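Local coordinates for M152 protein (Murid herpesvirus 1, PDB 4G59) that probably serves viral immune evasion, as an MHC class I-like membrane glycoprotein thought to bind host RAE-1 proteins and keep them from the cell surface, at residues Q19-T24 against R167-C172; F97-K102 against S152-L157; V128-S133 against D144-G149; Y186-N191 against V197-R202. One frame throughout, in Å; residues are numbered along the deposited sequence.

An MHC class I-like chain shows how one fold reuses two kinds of packing, helix on sheet and strand on strand. Contacts 1, 2 and 3 all reach the same antiparallel sheet, and along the chain 3 is nested within 2 and 2 within 1. Contacts 1 and 2 have centres about 14 Å apart and meet on neighbouring strands, where A23 O and C101 N lie 2.8 Å apart in a probable hydrogen bond. Contact 3, centred about 16 Å from contact 2, touches it through F97 and Y148. Contact 4 belongs to a separate beta region, its centre about 32 Å from that of contact 1 and about 43 Å from that of contact 3.

Contact 1: Q19-T24 against R167-C172; sequences QDLTAT and RWTSFC
In the helix-on-sheet packing of an MHC class I-like platform, the flat indole of W168 runs on past L21, which meets the tryptophan at its CB and backbone instead; the two side chains cross at about a right angle, L21 CD2 lying 4.0 Å from W168 CB. Toward the rim of one indole face lie R167 CG and F171 CD2, the latter 3.5 Å above the indole plane. The phenyl ring of F171 in turn has W168 CE3 at its edge, in plane, and R167 O over one face. Indole NE1 is hydrogen-bonded to E70, on helix 68-89, and the tryptophan side chain also touches I39.

Helix 161-178 lies over the beginning of strand 22-31, and L21, near the start of that strand, makes the contact with the helix. With CG anti to its backbone N (chi1 -171°), the leucine side chain reaches the helix backbone itself. CD1 comes within 3.4 Å of W168 O and equally close to T169 N, and it lies 3.5 Å from T169 OG1, whose hydrogen bond goes back along the helix to Q165 O. The same methyl approaches C172 CB at 4.4 Å. C172 is joined by a disulfide to C18, so a covalent tie between the helix and the chain just before residues 19-24 accompanies this apolar contact. Next to the leucine, T22 OG1 donates a 3.0 Å hydrogen bond to D20 O, approaching from 38° above the carbonyl plane.

Contact 2: F97-K102 against S152-L157; sequences FEYRCK and SGISIL
Y99 reaches from strand 97-102 to S152 and I154, and its side chain can be followed outward atom by atom. From CB, which points toward the other segment, CG is placed anti to the carbonyl carbon (chi1 -60°), and this carries the ring across to I154. CD1 and CE1 both lie 4.0 Å from I154 CG1, the two side chains meeting at a slant. Farther out, CE1 and CZ pass S152 O, with CZ at 3.6 Å. At the tip, OH accepts a nearly straight hydrogen bond from S152 N (3.1 Å, 163° at the hydrogen). The hydroxyl is also hydrogen-bonded to Q77 OE1, while Q77 NE2 bonds to S152 O, so a single glutamine on helix 68-89 holds both partners. F73 of that helix meets the tyrosine ring edge-to-face.

Two residues along the strand, C101 SG touches L157 CD2 at 3.6 Å; the sulfur is in a disulfide with C108 on the adjoining strand. Alternate strand residues thus face this part of the chain, Y99 bonding the loop at S152 and packing on I154, C101 packing on the short helix 154-158. Such packing of helical segments onto one face of an antiparallel sheet is typical of the MHC class I-like platform.

Contact 3: V128-S133 against D144-G149; sequences VETLGS and DIARYG
V128 turns both of its methyls to one carbonyl oxygen of the facing helix, A146 O, with CG1 at 3.2 Å and CG2 at 3.3 Å. The contact belongs to the margin of the MHC class I-like platform, where strand 128-130, outermost in its sheet within this chain, is packed against helix 142-148. The valine rotamer explains the fit, since CG1 is anti to the backbone N (chi1 -175°) and CG2 anti to the carbonyl carbon, which turns the fork of the side chain toward the helix. CG1 also packs on A146 CB at 3.9 Å. T130, two residues further along the strand, has OG1 beside its backbone N and brings that oxygen to 4.1 Å from the same alanine methyl. A146 CB thereby touches both strand residues, and the CA atoms of V128 and A146 are 5.9 Å apart.

On the side of the helix turned from the strand, Y148 stacks on Y84 of helix 68-89. R147 folds back along its own turn through an unusual chi1 of 98°, and R147 NE makes a 2.9 Å salt bridge to D144 OD1, which offers its anti lone pair and lies 15° out of the guanidinium plane.

Contact 4: Y186-N191 against V197-R202; sequences YSLYSN and VSCTMR
Backbone hydrogen bonds tie S187 to T200 and Y189 to S198, each pair bonded in both directions. The straightest runs from T200 N to S187 O (2.9 Å, 168° at the hydrogen). The non-hydrogen-bonded pair L188–C199 lies between them, with Y186–M201 and S190–V197 beyond them at the two ends; CA-H...O contacts add to the ladder, as between V197 CA and Y189 O at 3.1 Å.

Apolar and sulfur contacts occupy the face bearing Y186, L188 and M201. M201 lies alongside Y186, pointing the same way, and the bend at chi3 (80°) goes with a Met-aromatic contact: SD is 3.4 Å from Y186 CE1 and approaches the ring obliquely. The tyrosine OH is hydrogen-bonded to P181 O. L188 CD2 packs on C199 CB at 3.8 Å, and both residues reach V262 and F250 of the opposing sheet.

Polar side chains gather on the other face. A water links S187 OG (3.1 Å) with R202 NH1, which donates to it at 2.9 Å in the plane of the guanidinium. S198 OG rests 3.3 Å from Y189 CB, while the Y189 ring makes a cation-pi contact with a basic side chain of the neighbouring protein chain.

Hairpin 185-203, with one face turned to a second antiparallel sheet, is consistent with the immunoglobulin-like domain of MHC class I-like proteins.

Contact 1: Q19-T24 against R167-C172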
loop_
_atom_site.group_PDB
_atom_site.type_symbol
_atom_site.label_atom_id
_atom_site.label_comp_id
_atom_site.label_asym_id
_atom_site.label_seq_id
_atom_site.Cartn_x
_atom_site.Cartn_y
_atom_site.Cartn_z
ATOM N N GLN B 19 6.311 -19.309 -17.581
ATOM C CA GLN B 19 5.544 -19.545 -18.804
ATOM C C GLN B 19 4.321 -18.657 -18.878
ATOM O O GLN B 19 3.799 -18.216 -17.839
ATOM C CB GLN B 19 5.105 -21.001 -18.917
ATOM C CG GLN B 19 6.084 -21.862 -19.676
ATOM C CD GLN B 19 7.024 -22.582 -18.761
ATOM O OE1 GLN B 19 6.616 -23.476 -18.019
ATOM N NE2 GLN B 19 8.296 -22.194 -18.792
ATOM N N ASP B 20 3.858 -18.424 -20.107
ATOM C CA ASP B 20 2.734 -17.527 -20.366
ATOM C C ASP B 20 2.989 -16.204 -19.692
ATOM O O ASP B 20 2.181 -15.747 -18.884
ATOM C CB ASP B 20 1.411 -18.141 -19.899
ATOM C CG ASP B 20 0.996 -19.314 -20.752
ATOM O OD1 ASP B 20 1.867 -19.853 -21.466
ATOM O OD2 ASP B 20 -0.192 -19.695 -20.714
ATOM N N LEU B 21 4.138 -15.618 -20.016
ATOM C CA LEU B 21 4.627 -14.445 -19.318
ATOM C C LEU B 21 3.639 -13.304 -19.517
ATOM O O LEU B 21 3.131 -13.080 -20.625
ATOM C CB LEU B 21 6.046 -14.073 -19.774
ATOM C CG LEU B 21 6.774 -12.986 -18.970
ATOM C CD1 LEU B 21 8.249 -13.230 -18.883
ATOM C CD2 LEU B 21 6.547 -11.620 -19.582
ATOM N N THR B 22 3.330 -12.628 -18.415
ATOM C CA THR B 22 2.367 -11.538 -18.422
ATOM C C THR B 22 2.860 -10.420 -17.510
ATOM O O THR B 22 2.836 -10.543 -16.287
ATOM C CB THR B 22 0.971 -12.016 -17.998
ATOM O OG1 THR B 22 0.617 -13.177 -18.764
ATOM C CG2 THR B 22 -0.055 -10.922 -18.241
ATOM N N ALA B 23 3.325 -9.341 -18.131
ATOM C CA ALA B 23 3.855 -8.180 -17.410
ATOM C C ALA B 23 2.760 -7.167 -17.139
ATOM O O ALA B 23 2.020 -6.801 -18.055
ATOM C CB ALA B 23 4.965 -7.520 -18.207
ATOM N N THR B 24 2.668 -6.702 -15.894
ATOM C CA THR B 24 1.712 -5.653 -15.547
ATOM C C THR B 24 2.433 -4.323 -15.345
ATOM O O THR B 24 3.284 -4.213 -14.446
ATOM C CB THR B 24 0.926 -6.016 -14.282
ATOM O OG1 THR B 24 0.109 -7.154 -14.554
ATOM C CG2 THR B 24 0.008 -4.877 -13.877
ATOM N N ARG B 167 13.491 -9.968 -22.641
ATOM C CA ARG B 167 14.063 -9.327 -21.467
ATOM C C ARG B 167 13.346 -9.760 -20.190
ATOM O O ARG B 167 13.996 -10.048 -19.173
ATOM C CB ARG B 167 14.075 -7.802 -21.608
ATOM C CG ARG B 167 14.407 -7.092 -20.318
ATOM C CD ARG B 167 14.968 -5.702 -20.526
ATOM N NE ARG B 167 14.055 -4.847 -21.270
ATOM C CZ ARG B 167 14.413 -4.111 -22.313
ATOM N NH1 ARG B 167 15.671 -4.129 -22.723
ATOM N NH2 ARG B 167 13.515 -3.363 -22.940
ATOM N N TRP B 168 12.017 -9.837 -20.241
ATOM C CA TRP B 168 11.272 -10.188 -19.033
ATOM C C TRP B 168 11.278 -11.687 -18.731
ATOM O O TRP B 168 11.144 -12.088 -17.579
ATOM C CB TRP B 168 9.874 -9.552 -19.037
ATOM C CG TRP B 168 10.013 -8.077 -18.870
ATOM C CD1 TRP B 168 10.103 -7.143 -19.860
ATOM C CD2 TRP B 168 10.168 -7.369 -17.635
ATOM N NE1 TRP B 168 10.282 -5.894 -19.316
ATOM C CE2 TRP B 168 10.324 -6.004 -17.951
ATOM C CE3 TRP B 168 10.179 -7.755 -16.294
ATOM C CZ2 TRP B 168 10.502 -5.023 -16.966
ATOM C CZ3 TRP B 168 10.348 -6.778 -15.313
ATOM C CH2 TRP B 168 10.514 -5.430 -15.656
ATOM N N THR B 169 11.463 -12.514 -19.759
ATOM C CA THR B 169 11.642 -13.952 -19.531
ATOM C C THR B 169 12.962 -14.173 -18.806
ATOM O O THR B 169 13.048 -14.965 -17.877
ATOM C CB THR B 169 11.587 -14.748 -20.840
ATOM O OG1 THR B 169 10.250 -14.691 -21.361
ATOM C CG2 THR B 169 12.008 -16.207 -20.611
ATOM N N SER B 170 13.976 -13.426 -19.214
ATOM C CA SER B 170 15.290 -13.450 -18.577
ATOM C C SER B 170 15.222 -12.990 -17.110
ATOM O O SER B 170 15.879 -13.558 -16.224
ATOM C CB SER B 170 16.242 -12.580 -19.398
ATOM O OG SER B 170 17.359 -12.174 -18.636
ATOM N N PHE B 171 14.420 -11.969 -16.837
ATOM C CA PHE B 171 14.292 -11.498 -15.464
ATOM C C PHE B 171 13.541 -12.526 -14.645
ATOM O O PHE B 171 13.896 -12.800 -13.496
ATOM C CB PHE B 171 13.550 -10.169 -15.413
ATOM C CG PHE B 171 14.314 -9.022 -16.005
ATOM C CD1 PHE B 171 15.675 -9.118 -16.217
ATOM C CD2 PHE B 171 13.661 -7.842 -16.342
ATOM C CE1 PHE B 171 16.379 -8.047 -16.757
ATOM C CE2 PHE B 171 14.352 -6.773 -16.873
ATOM C CZ PHE B 171 15.706 -6.870 -17.085
ATOM N N CYS B 172 12.494 -13.090 -15.239
ATOM C CA CYS B 172 11.732 -14.148 -14.574
ATOM C C CYS B 172 12.602 -15.356 -14.212
ATOM O O CYS B 172 12.494 -15.882 -13.108
ATOM C CB CYS B 172 10.538 -14.601 -15.416
ATOM S SG CYS B 172 9.332 -15.547 -14.479
#

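Contact 2: F97-K102 against S152-L157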
loop_
_atom_site.group_PDB
_atom_site.type_symbol
_atom_site.label_atom_id
_atom_site.label_comp_id
_atom_site.label_asym_id
_atom_site.label_seq_id
_atom_site.Cartn_x
_atom_site.Cartn_y
_atom_site.Cartn_z
ATOM N N PHE B 97 -3.639 3.742 -13.792
ATOM C CA PHE B 97 -3.810 2.906 -14.985
ATOM C C PHE B 97 -2.968 1.644 -14.905
ATOM O O PHE B 97 -1.765 1.695 -14.619
ATOM C CB PHE B 97 -3.477 3.689 -16.261
ATOM C CG PHE B 97 -4.589 4.590 -16.700
ATOM C CD1 PHE B 97 -5.579 4.118 -17.572
ATOM C CD2 PHE B 97 -4.687 5.892 -16.218
ATOM C CE1 PHE B 97 -6.627 4.929 -17.974
ATOM C CE2 PHE B 97 -5.756 6.707 -16.625
ATOM C CZ PHE B 97 -6.720 6.215 -17.508
ATOM N N GLU B 98 -3.606 0.516 -15.182
ATOM C CA GLU B 98 -2.950 -0.780 -15.105
ATOM C C GLU B 98 -2.984 -1.470 -16.469
ATOM O O GLU B 98 -4.070 -1.761 -16.994
ATOM C CB GLU B 98 -3.693 -1.621 -14.090
ATOM C CG GLU B 98 -3.021 -2.890 -13.702
ATOM C CD GLU B 98 -3.521 -3.378 -12.365
ATOM O OE1 GLU B 98 -3.607 -2.545 -11.428
ATOM O OE2 GLU B 98 -3.841 -4.583 -12.272
ATOM N N TYR B 99 -1.809 -1.716 -17.051
ATOM C CA TYR B 99 -1.716 -2.451 -18.309
ATOM C C TYR B 99 -1.228 -3.877 -18.066
ATOM O O TYR B 99 -0.061 -4.089 -17.739
ATOM C CB TYR B 99 -0.754 -1.750 -19.268
ATOM C CG TYR B 99 -1.147 -0.333 -19.630
ATOM C CD1 TYR B 99 -1.833 -0.052 -20.810
ATOM C CD2 TYR B 99 -0.827 0.723 -18.792
ATOM C CE1 TYR B 99 -2.182 1.259 -21.140
ATOM C CE2 TYR B 99 -1.161 2.009 -19.106
ATOM C CZ TYR B 99 -1.835 2.284 -20.279
ATOM O OH TYR B 99 -2.152 3.590 -20.565
ATOM N N ARG B 100 -2.110 -4.860 -18.208
ATOM C CA ARG B 100 -1.684 -6.240 -18.038
ATOM C C ARG B 100 -1.425 -6.831 -19.419
ATOM O O ARG B 100 -2.373 -7.077 -20.176
ATOM C CB ARG B 100 -2.730 -7.045 -17.281
ATOM C CG ARG B 100 -2.237 -8.408 -16.853
ATOM C CD ARG B 100 -3.107 -9.003 -15.752
ATOM N NE ARG B 100 -3.020 -10.461 -15.712
ATOM C CZ ARG B 100 -3.700 -11.252 -16.534
ATOM N NH1 ARG B 100 -4.500 -10.720 -17.452
ATOM N NH2 ARG B 100 -3.580 -12.568 -16.448
ATOM N N CYS B 101 -0.150 -7.038 -19.761
ATOM C CA CYS B 101 0.205 -7.413 -21.140
ATOM C C CYS B 101 0.845 -8.789 -21.274
ATOM O O CYS B 101 1.785 -9.110 -20.548
ATOM C CB CYS B 101 1.154 -6.387 -21.767
ATOM S SG CYS B 101 0.535 -4.701 -21.884
ATOM N N LYS B 102 0.323 -9.585 -22.211
ATOM C CA LYS B 102 1.006 -10.774 -22.725
ATOM C C LYS B 102 1.767 -10.343 -23.972
ATOM O O LYS B 102 1.207 -9.647 -24.825
ATOM C CB LYS B 102 -0.022 -11.820 -23.122
ATOM C CG LYS B 102 0.102 -13.154 -22.433
ATOM C CD LYS B 102 -1.215 -13.896 -22.560
ATOM C CE LYS B 102 -1.151 -15.299 -21.993
ATOM N NZ LYS B 102 -0.299 -16.212 -22.820
ATOM N N SER B 152 -3.129 4.796 -23.238
ATOM C CA SER B 152 -2.317 5.292 -24.338
ATOM C C SER B 152 -1.033 4.481 -24.368
ATOM O O SER B 152 -0.775 3.724 -23.443
ATOM C CB SER B 152 -2.016 6.778 -24.121
ATOM O OG SER B 152 -1.248 7.344 -25.170
ATOM N N GLY B 153 -0.240 4.608 -25.429
ATOM C CA GLY B 153 1.139 4.114 -25.428
ATOM C C GLY B 153 1.405 2.635 -25.684
ATOM O O GLY B 153 2.572 2.200 -25.695
ATOM N N ILE B 154 0.348 1.861 -25.898
ATOM C CA ILE B 154 0.479 0.422 -26.081
ATOM C C ILE B 154 1.368 0.026 -27.266
ATOM O O ILE B 154 2.037 -1.018 -27.226
ATOM C CB ILE B 154 -0.894 -0.257 -26.173
ATOM C CG1 ILE B 154 -1.636 -0.101 -24.849
ATOM C CG2 ILE B 154 -0.759 -1.738 -26.473
ATOM C CD1 ILE B 154 -3.079 -0.484 -24.934
ATOM N N SER B 155 1.404 0.854 -28.305
ATOM C CA SER B 155 2.285 0.597 -29.444
ATOM C C SER B 155 3.756 0.482 -29.031
ATOM O O SER B 155 4.528 -0.247 -29.661
ATOM C CB SER B 155 2.155 1.701 -30.492
ATOM O OG SER B 155 3.285 2.565 -30.440
ATOM N N ILE B 156 4.154 1.212 -27.991
ATOM C CA ILE B 156 5.520 1.094 -27.494
ATOM C C ILE B 156 5.795 -0.349 -27.058
ATOM O O ILE B 156 6.888 -0.881 -27.285
ATOM C CB ILE B 156 5.761 2.023 -26.327
ATOM C CG1 ILE B 156 5.597 3.474 -26.778
ATOM C CG2 ILE B 156 7.146 1.817 -25.759
ATOM C CD1 ILE B 156 5.552 4.470 -25.617
ATOM N N LEU B 157 4.774 -0.969 -26.461
ATOM C CA LEU B 157 4.842 -2.338 -25.974
ATOM C C LEU B 157 4.687 -3.331 -27.128
ATOM O O LEU B 157 5.476 -4.269 -27.248
ATOM C CB LEU B 157 3.773 -2.577 -24.896
ATOM C CG LEU B 157 4.045 -2.314 -23.400
ATOM C CD1 LEU B 157 5.133 -1.278 -23.120
ATOM C CD2 LEU B 157 2.759 -1.951 -22.676
#

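Contact 3: V128-S133 against D144-G149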
loop_
_atom_site.group_PDB
_atom_site.type_symbol
_atom_site.label_atom_id
_atom_site.label_comp_id
_atom_site.label_asym_id
_atom_site.label_seq_id
_atom_site.Cartn_x
_atom_site.Cartn_y
_atom_site.Cartn_z
ATOM N N VAL B 128 -14.548 -0.734 -24.349
ATOM C CA VAL B 128 -14.337 -0.322 -22.981
ATOM C C VAL B 128 -15.582 -0.705 -22.223
ATOM O O VAL B 128 -16.674 -0.305 -22.583
ATOM C CB VAL B 128 -14.114 1.163 -22.886
ATOM C CG1 VAL B 128 -13.780 1.541 -21.448
ATOM C CG2 VAL B 128 -12.984 1.534 -23.780
ATOM N N GLU B 129 -15.412 -1.526 -21.199
ATOM C CA GLU B 129 -16.497 -1.899 -20.328
ATOM C C GLU B 129 -16.418 -0.981 -19.124
ATOM O O GLU B 129 -15.366 -0.873 -18.495
ATOM C CB GLU B 129 -16.309 -3.339 -19.906
ATOM C CG GLU B 129 -17.400 -3.898 -19.044
ATOM C CD GLU B 129 -17.173 -5.366 -18.749
ATOM O OE1 GLU B 129 -16.243 -5.963 -19.345
ATOM O OE2 GLU B 129 -17.919 -5.919 -17.915
ATOM N N THR B 130 -17.515 -0.290 -18.824
ATOM C CA THR B 130 -17.590 0.563 -17.639
ATOM C C THR B 130 -18.051 -0.256 -16.437
ATOM O O THR B 130 -19.137 -0.828 -16.458
ATOM C CB THR B 130 -18.544 1.753 -17.842
ATOM O OG1 THR B 130 -17.943 2.703 -18.732
ATOM C CG2 THR B 130 -18.824 2.432 -16.528
ATOM N N LEU B 131 -17.214 -0.300 -15.399
ATOM C CA LEU B 131 -17.464 -1.096 -14.198
ATOM C C LEU B 131 -17.863 -0.240 -13.000
ATOM O O LEU B 131 -18.390 -0.756 -12.016
ATOM C CB LEU B 131 -16.218 -1.903 -13.841
ATOM C CG LEU B 131 -15.664 -2.775 -14.961
ATOM C CD1 LEU B 131 -14.495 -3.585 -14.474
ATOM C CD2 LEU B 131 -16.757 -3.681 -15.471
ATOM N N GLY B 132 -17.590 1.061 -13.074
ATOM C CA GLY B 132 -17.885 1.963 -11.974
ATOM C C GLY B 132 -17.857 3.443 -12.333
ATOM O O GLY B 132 -17.424 3.827 -13.421
ATOM N N SER B 133 -18.336 4.278 -11.411
ATOM C CA SER B 133 -18.244 5.729 -11.561
ATOM C C SER B 133 -17.532 6.329 -10.350
ATOM O O SER B 133 -17.720 5.859 -9.226
ATOM C CB SER B 133 -19.629 6.361 -11.734
ATOM O OG SER B 133 -19.550 7.575 -12.478
ATOM N N ASP B 144 -16.517 10.139 -21.612
ATOM C CA ASP B 144 -15.150 10.622 -21.508
ATOM C C ASP B 144 -14.241 9.676 -20.704
ATOM O O ASP B 144 -13.087 9.425 -21.083
ATOM C CB ASP B 144 -15.150 12.018 -20.885
ATOM C CG ASP B 144 -15.114 13.116 -21.918
ATOM O OD1 ASP B 144 -14.734 12.813 -23.071
ATOM O OD2 ASP B 144 -15.447 14.279 -21.569
ATOM N N ILE B 145 -14.771 9.157 -19.601
ATOM C CA ILE B 145 -14.039 8.208 -18.762
ATOM C C ILE B 145 -13.744 6.894 -19.498
ATOM O O ILE B 145 -12.631 6.360 -19.433
ATOM C CB ILE B 145 -14.815 7.911 -17.482
ATOM C CG1 ILE B 145 -14.884 9.172 -16.619
ATOM C CG2 ILE B 145 -14.201 6.735 -16.727
ATOM C CD1 ILE B 145 -15.938 9.112 -15.546
ATOM N N ALA B 146 -14.744 6.396 -20.210
ATOM C CA ALA B 146 -14.602 5.177 -20.981
ATOM C C ALA B 146 -13.553 5.354 -22.073
ATOM O O ALA B 146 -12.748 4.452 -22.335
ATOM C CB ALA B 146 -15.943 4.782 -21.579
ATOM N N ARG B 147 -13.561 6.512 -22.723
ATOM C CA ARG B 147 -12.688 6.711 -23.882
ATOM C C ARG B 147 -11.234 6.802 -23.419
ATOM O O ARG B 147 -10.306 6.335 -24.104
ATOM C CB ARG B 147 -13.156 7.907 -24.748
ATOM C CG ARG B 147 -12.445 9.252 -24.532
ATOM C CD ARG B 147 -13.044 10.409 -25.401
ATOM N NE ARG B 147 -14.429 10.770 -25.048
ATOM C CZ ARG B 147 -15.507 10.459 -25.779
ATOM N NH1 ARG B 147 -15.376 9.782 -26.919
ATOM N NH2 ARG B 147 -16.717 10.817 -25.375
ATOM N N TYR B 148 -11.036 7.358 -22.226
ATOM C CA TYR B 148 -9.697 7.415 -21.658
ATOM C C TYR B 148 -9.285 6.077 -21.039
ATOM O O TYR B 148 -8.085 5.814 -20.845
ATOM C CB TYR B 148 -9.570 8.578 -20.681
ATOM C CG TYR B 148 -9.295 9.874 -21.399
ATOM C CD1 TYR B 148 -7.999 10.244 -21.723
ATOM C CD2 TYR B 148 -10.332 10.722 -21.772
ATOM C CE1 TYR B 148 -7.740 11.428 -22.392
ATOM C CE2 TYR B 148 -10.085 11.901 -22.443
ATOM C CZ TYR B 148 -8.786 12.253 -22.753
ATOM O OH TYR B 148 -8.541 13.432 -23.426
ATOM N N GLY B 149 -10.283 5.230 -20.768
ATOM C CA GLY B 149 -10.047 3.854 -20.358
ATOM C C GLY B 149 -9.276 3.037 -21.391
ATOM O O GLY B 149 -8.745 1.963 -21.101
#

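Contact 4: Y186-N191 against V197-R202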
loop_
_atom_site.group_PDB
_atom_site.type_symbol
_atom_site.label_atom_id
_atom_site.label_comp_id
_atom_site.label_asym_id
_atom_site.label_seq_id
_atom_site.Cartn_x
_atom_site.Cartn_y
_atom_site.Cartn_z
ATOM N N TYR B 186 14.033 -15.461 8.592
ATOM C CA TYR B 186 12.738 -15.510 9.248
ATOM C C TYR B 186 12.880 -15.075 10.701
ATOM O O TYR B 186 13.897 -15.352 11.332
ATOM C CB TYR B 186 12.205 -16.924 9.199
ATOM C CG TYR B 186 12.190 -17.530 7.815
ATOM C CD1 TYR B 186 11.051 -17.478 7.034
ATOM C CD2 TYR B 186 13.306 -18.167 7.297
ATOM C CE1 TYR B 186 11.023 -18.037 5.754
ATOM C CE2 TYR B 186 13.288 -18.723 6.020
ATOM C CZ TYR B 186 12.128 -18.664 5.265
ATOM O OH TYR B 186 12.071 -19.200 4.002
ATOM N N SER B 187 11.878 -14.372 11.227
ATOM C CA SER B 187 11.918 -13.944 12.635
ATOM C C SER B 187 10.518 -13.772 13.232
ATOM O O SER B 187 9.544 -13.560 12.506
ATOM C CB SER B 187 12.750 -12.665 12.800
ATOM O OG SER B 187 12.209 -11.559 12.113
ATOM N N LEU B 188 10.416 -13.907 14.546
ATOM C CA LEU B 188 9.164 -13.670 15.241
ATOM C C LEU B 188 9.408 -12.650 16.342
ATOM O O LEU B 188 10.502 -12.597 16.906
ATOM C CB LEU B 188 8.658 -14.963 15.883
ATOM C CG LEU B 188 8.190 -16.115 15.016
ATOM C CD1 LEU B 188 7.967 -17.326 15.912
ATOM C CD2 LEU B 188 6.916 -15.747 14.254
ATOM N N TYR B 189 8.395 -11.855 16.663
ATOM C CA TYR B 189 8.464 -11.009 17.849
ATOM C C TYR B 189 7.184 -11.145 18.643
ATOM O O TYR B 189 6.079 -11.143 18.073
ATOM C CB TYR B 189 8.627 -9.542 17.483
ATOM C CG TYR B 189 8.836 -8.668 18.706
ATOM C CD1 TYR B 189 10.087 -8.585 19.306
ATOM C CD2 TYR B 189 7.805 -7.929 19.259
ATOM C CE1 TYR B 189 10.307 -7.796 20.414
ATOM C CE2 TYR B 189 8.020 -7.127 20.386
ATOM C CZ TYR B 189 9.276 -7.072 20.950
ATOM O OH TYR B 189 9.523 -6.296 22.057
ATOM N N SER B 190 7.322 -11.246 19.957
ATOM C CA SER B 190 6.155 -11.244 20.829
ATOM C C SER B 190 6.184 -10.013 21.692
ATOM O O SER B 190 7.165 -9.752 22.383
ATOM C CB SER B 190 6.121 -12.484 21.701
ATOM O OG SER B 190 5.932 -13.620 20.902
ATOM N N ASN B 191 5.116 -9.237 21.631
ATOM C CA ASN B 191 4.975 -8.103 22.526
ATOM C C ASN B 191 4.066 -8.539 23.664
ATOM O O ASN B 191 2.850 -8.723 23.473
ATOM C CB ASN B 191 4.406 -6.900 21.773
ATOM C CG ASN B 191 4.338 -5.647 22.628
ATOM O OD1 ASN B 191 3.954 -5.692 23.803
ATOM N ND2 ASN B 191 4.686 -4.512 22.034
ATOM N N VAL B 197 1.858 -10.663 18.080
ATOM C CA VAL B 197 3.014 -11.375 17.553
ATOM C C VAL B 197 3.181 -10.971 16.090
ATOM O O VAL B 197 2.212 -10.973 15.326
ATOM C CB VAL B 197 2.820 -12.894 17.628
ATOM C CG1 VAL B 197 4.044 -13.623 17.057
ATOM C CG2 VAL B 197 2.577 -13.327 19.067
ATOM N N SER B 198 4.397 -10.609 15.700
ATOM C CA SER B 198 4.688 -10.334 14.293
ATOM C C SER B 198 5.510 -11.481 13.733
ATOM O O SER B 198 6.301 -12.102 14.471
ATOM C CB SER B 198 5.481 -9.033 14.123
ATOM O OG SER B 198 6.733 -9.091 14.791
ATOM N N CYS B 199 5.317 -11.784 12.449
ATOM C CA CYS B 199 6.215 -12.713 11.746
ATOM C C CYS B 199 6.822 -11.997 10.552
ATOM O O CYS B 199 6.095 -11.356 9.775
ATOM C CB CYS B 199 5.448 -13.947 11.267
ATOM S SG CYS B 199 6.459 -15.189 10.383
ATOM N N THR B 200 8.139 -12.117 10.383
ATOM C CA THR B 200 8.822 -11.412 9.283
ATOM C C THR B 200 9.700 -12.322 8.423
ATOM O O THR B 200 10.467 -13.136 8.961
ATOM C CB THR B 200 9.690 -10.273 9.828
ATOM O OG1 THR B 200 8.892 -9.430 10.663
ATOM C CG2 THR B 200 10.254 -9.425 8.693
ATOM N N MET B 201 9.573 -12.193 7.102
ATOM C CA MET B 201 10.514 -12.798 6.166
ATOM C C MET B 201 11.223 -11.722 5.324
ATOM O O MET B 201 10.573 -10.966 4.581
ATOM C CB MET B 201 9.836 -13.783 5.230
ATOM C CG MET B 201 10.865 -14.495 4.369
ATOM S SD MET B 201 10.149 -15.785 3.341
ATOM C CE MET B 201 9.472 -14.808 2.000
ATOM N N ARG B 202 12.547 -11.638 5.459
ATOM C CA ARG B 202 13.357 -10.760 4.610
ATOM C C ARG B 202 13.951 -11.606 3.499
ATOM O O ARG B 202 14.432 -12.720 3.739
ATOM C CB ARG B 202 14.478 -10.099 5.406
ATOM C CG ARG B 202 13.981 -9.033 6.386
ATOM C CD ARG B 202 15.091 -8.592 7.347
ATOM N NE ARG B 202 14.633 -7.498 8.197
ATOM C CZ ARG B 202 13.942 -7.661 9.326
ATOM N NH1 ARG B 202 13.638 -8.878 9.762
ATOM N NH2 ARG B 202 13.556 -6.605 10.032
HETATM O O HOH W 1 13.451 -11.720 9.276
#